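Local coordinates for hydrolase, haloacid dehalogenase-like family (Porphyromonas gingivalis, PDB 2I6X), which is predicted to be a hydrolase of the haloacid dehalogenase (HAD) superfamily, with its natural substrate not established, at residues N112-P115 and Y116-D119; F172-G176 and P177-A181. All blocks are in the same frame, centred on the assembly; numbering follows the deposited sequence.

Interaction 1. Residues N112-P115 and Y116-D119; sequences NTNP and YVLD
N114 caps the helix that starts beside it: its OD1 accepts from V117 N at 3.0 Å with an N-H...O angle of 163°. The bond is nearly straight at the hydrogen, but the donor stands above the plane of the side-chain amide, 38° out of it, and not on a lone pair. With chi1 at 57°, the side chain folds back along its own backbone and brings OD1 to the first turn. The same oxygen lies at the edge of the Y116 ring, in its plane, with OD1 3.3 Å from CD2. Across the amide, ND2 rests 3.7 Å from V117 CG2, the two side chains meeting at about a right angle.

The regular i to i+4 bonds start from the same residue. N114 O takes L118 N at 3.2 Å, and P115 O takes D119 N at 2.8 Å. The side chain of N114 thus serves V117 N while its backbone O serves L118 N, the usual role of an N-cap residue.

T113 works from the loop side. Its hydroxyl OG1 lies 3.5 Å from V117 CB while the methyl CG2 comes 3.8 Å from L118 CG; one short side chain therefore packs against two successive helix residues. The carboxylate of D119 is tied through OD2 to Y76 OH.

Following strand 106-111, the second of the parallel sheet, this Asn-Thr-Asn turn is consistent with the motif II region of HAD proteins. T113 and L118 lie against A142 on strand 139-142, an outer strand of that sheet, and P115 and L118 also touch C144 on helix 143-146. On the other flank, N114 and Y116 pack on L83 of helix 76-83, and both touch L52 of helix 48-54.

Interaction 2. Residues F172-G176 and P177-A181; sequences FIDDG and PANVA
The acidic loop at the end of strand 170-173 turns into helix 177-185 here, at an Asp-Asp pair that corresponds in position to motif IV of HAD enzymes. D174 OD1 accepts from G176 N at 2.8 Å, an Asx turn, with the donor on the anti side, tilted 31° out of the carboxylate plane. N179, in the first turn of the helix, reaches back to the same group. Its ND2 gives D174 OD2 a bond of 3.0 Å that arrives from above the carboxylate plane, plus a weak one of 3.3 Å to D174 OD1; the amide and carboxylate planes stand 67° apart. K150 NZ makes a salt bridge to OD2 as well, so the carboxylate is gripped from helix, loop and lysine.

G176 holds the N-cap position, and its O receives V180 N at 2.9 Å. V180 CG2 packs 3.3 Å from D174 O. A chi1 of 176° carries the F172 ring toward the first helical turn, where CE2 meets N179 O at 3.7 Å.

Strand 170-173, this helix and strand 189-191 make a beta-alpha-beta unit, part of the Rossmann-like core of the HAD fold.

Both interactions are strand-to-helix turns following strands of the same parallel sheet, 106-111 and 170-173, and strand 7-10 runs between those two. The centres of interactions 1 and 2 are about 19 Å apart; the nearest atoms of interactions 1 and 2 are about 5 Å apart and do not touch. K150 bridges them: its backbone O accepts from N112 ND2, in the loop that leads into interaction 1, and its NZ holds D174 of interaction 2. D11, just after strand 7-10, lies close to D174 and D175. In HAD relatives such strand ends gather the catalytic motifs, with an aspartate at the position of D11 as nucleophile, so both turns probably border the active site.

Interaction 1. Residues N112-P115 and Y116-D119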
ATOM      1  N   ASN A 112       1.730   2.999   1.433  1.00 63.97           N
ATOM      2  CA  ASN A 112       3.041   2.742   2.050  1.00 64.43           C
ATOM      3  C   ASN A 112       3.495   1.361   1.627  1.00 64.60           C
ATOM      4  O   ASN A 112       2.867   0.358   1.972  1.00 64.34           O
ATOM      5  CB  ASN A 112       3.033   2.819   3.573  1.00 64.00           C
ATOM      6  CG  ASN A 112       3.001   4.218   4.086  1.00 64.99           C
ATOM      7  OD1 ASN A 112       3.098   5.192   3.334  1.00 66.20           O
ATOM      8  ND2 ASN A 112       2.856   4.342   5.389  1.00 67.62           N
ATOM      9  N   THR A 113       4.609   1.310   0.908  1.00 64.64           N
ATOM     10  CA  THR A 113       5.035   0.064   0.326  1.00 64.65           C
ATOM     11  C   THR A 113       6.542   0.091   0.082  1.00 64.05           C
ATOM     12  O   THR A 113       7.199   1.118   0.249  1.00 63.26           O
ATOM     13  CB  THR A 113       4.202  -0.245  -0.968  1.00 65.09           C
ATOM     14  OG1 THR A 113       4.294  -1.637  -1.292  1.00 67.74           O
ATOM     15  CG2 THR A 113       4.647   0.606  -2.165  1.00 65.57           C
ATOM     16  N   ASN A 114       7.090  -1.051  -0.316  1.00 63.23           N
ATOM     17  CA  ASN A 114       8.513  -1.161  -0.441  1.00 62.22           C
ATOM     18  C   ASN A 114       8.799  -1.573  -1.884  1.00 61.86           C
ATOM     19  O   ASN A 114       7.881  -1.961  -2.584  1.00 62.21           O
ATOM     20  CB  ASN A 114       9.001  -2.169   0.572  1.00 61.87           C
ATOM     21  CG  ASN A 114       8.339  -3.501   0.405  1.00 63.27           C
ATOM     22  OD1 ASN A 114       8.654  -4.259  -0.534  1.00 64.67           O
ATOM     23  ND2 ASN A 114       7.409  -3.809   1.292  1.00 63.52           N
ATOM     24  N   PRO A 115      10.059  -1.439  -2.350  1.00 61.53           N
ATOM     25  CA  PRO A 115      10.454  -1.854  -3.714  1.00 61.33           C
ATOM     26  C   PRO A 115      10.142  -3.305  -4.122  1.00 61.08           C
ATOM     27  O   PRO A 115       9.942  -3.553  -5.314  1.00 61.50           O
ATOM     28  CB  PRO A 115      11.971  -1.654  -3.718  1.00 60.29           C
ATOM     29  CG  PRO A 115      12.214  -0.689  -2.689  1.00 61.28           C
ATOM     30  CD  PRO A 115      11.181  -0.834  -1.625  1.00 60.39           C
ATOM     31  N   TYR A 116      10.152  -4.238  -3.163  1.00 60.66           N
ATOM     32  CA  TYR A 116       9.894  -5.658  -3.424  1.00 60.18           C
ATOM     33  C   TYR A 116       8.449  -5.853  -3.872  1.00 61.25           C
ATOM     34  O   TYR A 116       8.194  -6.482  -4.899  1.00 61.66           O
ATOM     35  CB  TYR A 116      10.153  -6.528  -2.187  1.00 58.36           C
ATOM     36  CG  TYR A 116      11.524  -6.384  -1.575  1.00 56.87           C
ATOM     37  CD1 TYR A 116      12.635  -7.025  -2.133  1.00 54.53           C
ATOM     38  CD2 TYR A 116      11.718  -5.602  -0.428  1.00 54.90           C
ATOM     39  CE1 TYR A 116      13.896  -6.883  -1.565  1.00 53.07           C
ATOM     40  CE2 TYR A 116      12.971  -5.466   0.139  1.00 53.44           C
ATOM     41  CZ  TYR A 116      14.052  -6.103  -0.428  1.00 53.83           C
ATOM     42  OH  TYR A 116      15.286  -5.961   0.149  1.00 53.61           O
ATOM     43  N   VAL A 117       7.509  -5.309  -3.107  1.00 62.18           N
ATOM     44  CA  VAL A 117       6.098  -5.445  -3.442  1.00 63.54           C
ATOM     45  C   VAL A 117       5.834  -4.765  -4.788  1.00 63.93           C
ATOM     46  O   VAL A 117       5.106  -5.279  -5.625  1.00 63.69           O
ATOM     47  CB  VAL A 117       5.182  -4.909  -2.299  1.00 63.87           C
ATOM     48  CG1 VAL A 117       3.705  -4.883  -2.724  1.00 63.48           C
ATOM     49  CG2 VAL A 117       5.334  -5.798  -1.076  1.00 64.31           C
ATOM     50  N   LEU A 118       6.479  -3.626  -4.995  1.00 64.90           N
ATOM     51  CA  LEU A 118       6.380  -2.913  -6.251  1.00 65.55           C
ATOM     52  C   LEU A 118       6.950  -3.697  -7.430  1.00 65.90           C
ATOM     53  O   LEU A 118       6.353  -3.676  -8.509  1.00 67.04           O
ATOM     54  CB  LEU A 118       7.037  -1.544  -6.142  1.00 65.51           C
ATOM     55  CG  LEU A 118       6.190  -0.454  -5.497  1.00 67.14           C
ATOM     56  CD1 LEU A 118       6.950   0.876  -5.584  1.00 68.70           C
ATOM     57  CD2 LEU A 118       4.804  -0.370  -6.169  1.00 67.91           C
ATOM     58  N   ASP A 119       8.080  -4.384  -7.235  1.00 65.36           N
ATOM     59  CA  ASP A 119       8.582  -5.293  -8.245  1.00 65.43           C
ATOM     60  C   ASP A 119       7.512  -6.356  -8.593  1.00 64.90           C
ATOM     61  O   ASP A 119       7.294  -6.661  -9.774  1.00 64.87           O
ATOM     62  CB  ASP A 119       9.923  -5.930  -7.824  1.00 65.88           C
ATOM     63  CG  ASP A 119      11.127  -4.928  -7.865  1.00 69.77           C
ATOM     64  OD1 ASP A 119      10.973  -3.755  -8.303  1.00 72.62           O
ATOM     65  OD2 ASP A 119      12.254  -5.307  -7.434  1.00 72.16           O
TER

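Interaction 2. Residues F172-G176 and P177-A181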
ATOM      1  N   PHE A 172     -11.419   8.285   0.212  1.00 61.93           N
ATOM      2  CA  PHE A 172     -10.121   7.665   0.586  1.00 62.27           C
ATOM      3  C   PHE A 172     -10.371   6.376   1.345  1.00 62.49           C
ATOM      4  O   PHE A 172     -11.048   6.382   2.379  1.00 62.89           O
ATOM      5  CB  PHE A 172      -9.282   8.648   1.425  1.00 62.16           C
ATOM      6  CG  PHE A 172      -7.954   8.071   1.952  1.00 63.38           C
ATOM      7  CD1 PHE A 172      -6.872   7.852   1.093  1.00 65.20           C
ATOM      8  CD2 PHE A 172      -7.788   7.786   3.313  1.00 62.47           C
ATOM      9  CE1 PHE A 172      -5.626   7.333   1.579  1.00 65.10           C
ATOM     10  CE2 PHE A 172      -6.577   7.285   3.813  1.00 64.75           C
ATOM     11  CZ  PHE A 172      -5.483   7.052   2.944  1.00 64.24           C
ATOM     12  N   ILE A 173      -9.881   5.252   0.807  1.00 63.85           N
ATOM     13  CA  ILE A 173     -10.191   3.919   1.368  1.00 62.01           C
ATOM     14  C   ILE A 173      -8.910   3.313   1.903  1.00 63.52           C
ATOM     15  O   ILE A 173      -8.012   2.923   1.135  1.00 64.32           O
ATOM     16  CB  ILE A 173     -10.918   3.013   0.342  1.00 62.72           C
ATOM     17  CG1 ILE A 173     -12.159   3.722  -0.224  1.00 60.59           C
ATOM     18  CG2 ILE A 173     -11.283   1.618   0.958  1.00 60.18           C
ATOM     19  CD1 ILE A 173     -12.751   3.083  -1.509  1.00 58.90           C
ATOM     20  N   ASP A 174      -8.794   3.278   3.231  1.00 63.87           N
ATOM     21  CA  ASP A 174      -7.548   2.838   3.891  1.00 64.43           C
ATOM     22  C   ASP A 174      -7.915   2.159   5.204  1.00 64.37           C
ATOM     23  O   ASP A 174      -8.782   2.635   5.903  1.00 65.04           O
ATOM     24  CB  ASP A 174      -6.604   4.021   4.130  1.00 63.76           C
ATOM     25  CG  ASP A 174      -5.140   3.608   4.407  1.00 66.05           C
ATOM     26  OD1 ASP A 174      -4.890   2.639   5.145  1.00 69.57           O
ATOM     27  OD2 ASP A 174      -4.201   4.283   3.906  1.00 67.18           O
ATOM     28  N   ASP A 175      -7.244   1.056   5.519  1.00 64.05           N
ATOM     29  CA  ASP A 175      -7.511   0.257   6.707  1.00 64.91           C
ATOM     30  C   ASP A 175      -6.697   0.757   7.888  1.00 63.93           C
ATOM     31  O   ASP A 175      -6.851   0.262   9.006  1.00 64.01           O
ATOM     32  CB  ASP A 175      -7.166  -1.236   6.435  1.00 65.79           C
ATOM     33  CG  ASP A 175      -5.671  -1.447   6.031  1.00 67.94           C
ATOM     34  OD1 ASP A 175      -5.122  -0.693   5.161  1.00 70.60           O
ATOM     35  OD2 ASP A 175      -5.053  -2.388   6.588  1.00 71.41           O
ATOM     36  N   GLY A 176      -5.813   1.714   7.619  1.00 63.19           N
ATOM     37  CA  GLY A 176      -4.968   2.335   8.631  1.00 61.60           C
ATOM     38  C   GLY A 176      -5.641   3.490   9.325  1.00 61.14           C
ATOM     39  O   GLY A 176      -5.811   4.571   8.732  1.00 62.36           O
ATOM     40  N   PRO A 177      -6.011   3.293  10.603  1.00 60.66           N
ATOM     41  CA  PRO A 177      -6.634   4.350  11.394  1.00 59.90           C
ATOM     42  C   PRO A 177      -5.911   5.701  11.334  1.00 61.00           C
ATOM     43  O   PRO A 177      -6.573   6.728  11.187  1.00 60.79           O
ATOM     44  CB  PRO A 177      -6.647   3.758  12.806  1.00 59.53           C
ATOM     45  CG  PRO A 177      -6.828   2.238  12.541  1.00 58.74           C
ATOM     46  CD  PRO A 177      -5.910   2.010  11.360  1.00 60.13           C
ATOM     47  N   ALA A 178      -4.577   5.713  11.467  1.00 61.46           N
ATOM     48  CA  ALA A 178      -3.804   6.979  11.417  1.00 61.61           C
ATOM     49  C   ALA A 178      -3.850   7.611  10.034  1.00 61.20           C
ATOM     50  O   ALA A 178      -3.908   8.804   9.907  1.00 62.97           O
ATOM     51  CB  ALA A 178      -2.335   6.762  11.872  1.00 61.29           C
ATOM     52  N   ASN A 179      -3.833   6.792   8.993  1.00 62.45           N
ATOM     53  CA  ASN A 179      -3.968   7.260   7.608  1.00 62.55           C
ATOM     54  C   ASN A 179      -5.339   7.926   7.363  1.00 62.46           C
ATOM     55  O   ASN A 179      -5.411   9.029   6.803  1.00 62.89           O
ATOM     56  CB  ASN A 179      -3.753   6.072   6.645  1.00 62.53           C
ATOM     57  CG  ASN A 179      -2.333   5.465   6.737  1.00 63.31           C
ATOM     58  OD1 ASN A 179      -1.419   6.045   7.329  1.00 62.01           O
ATOM     59  ND2 ASN A 179      -2.150   4.289   6.117  1.00 62.24           N
ATOM     60  N   VAL A 180      -6.408   7.239   7.783  1.00 61.47           N
ATOM     61  CA  VAL A 180      -7.769   7.792   7.786  1.00 61.00           C
ATOM     62  C   VAL A 180      -7.910   9.104   8.555  1.00 61.15           C
ATOM     63  O   VAL A 180      -8.488  10.082   8.047  1.00 62.00           O
ATOM     64  CB  VAL A 180      -8.790   6.733   8.317  1.00 60.96           C
ATOM     65  CG1 VAL A 180     -10.117   7.356   8.653  1.00 58.78           C
ATOM     66  CG2 VAL A 180      -8.950   5.630   7.318  1.00 59.67           C
ATOM     67  N   ALA A 181      -7.397   9.142   9.781  1.00 61.38           N
ATOM     68  CA  ALA A 181      -7.400  10.386  10.576  1.00 61.88           C
ATOM     69  C   ALA A 181      -6.739  11.565   9.825  1.00 62.05           C
ATOM     70  O   ALA A 181      -7.238  12.680   9.860  1.00 62.62           O
ATOM     71  CB  ALA A 181      -6.723  10.161  11.933  1.00 61.59           C
TER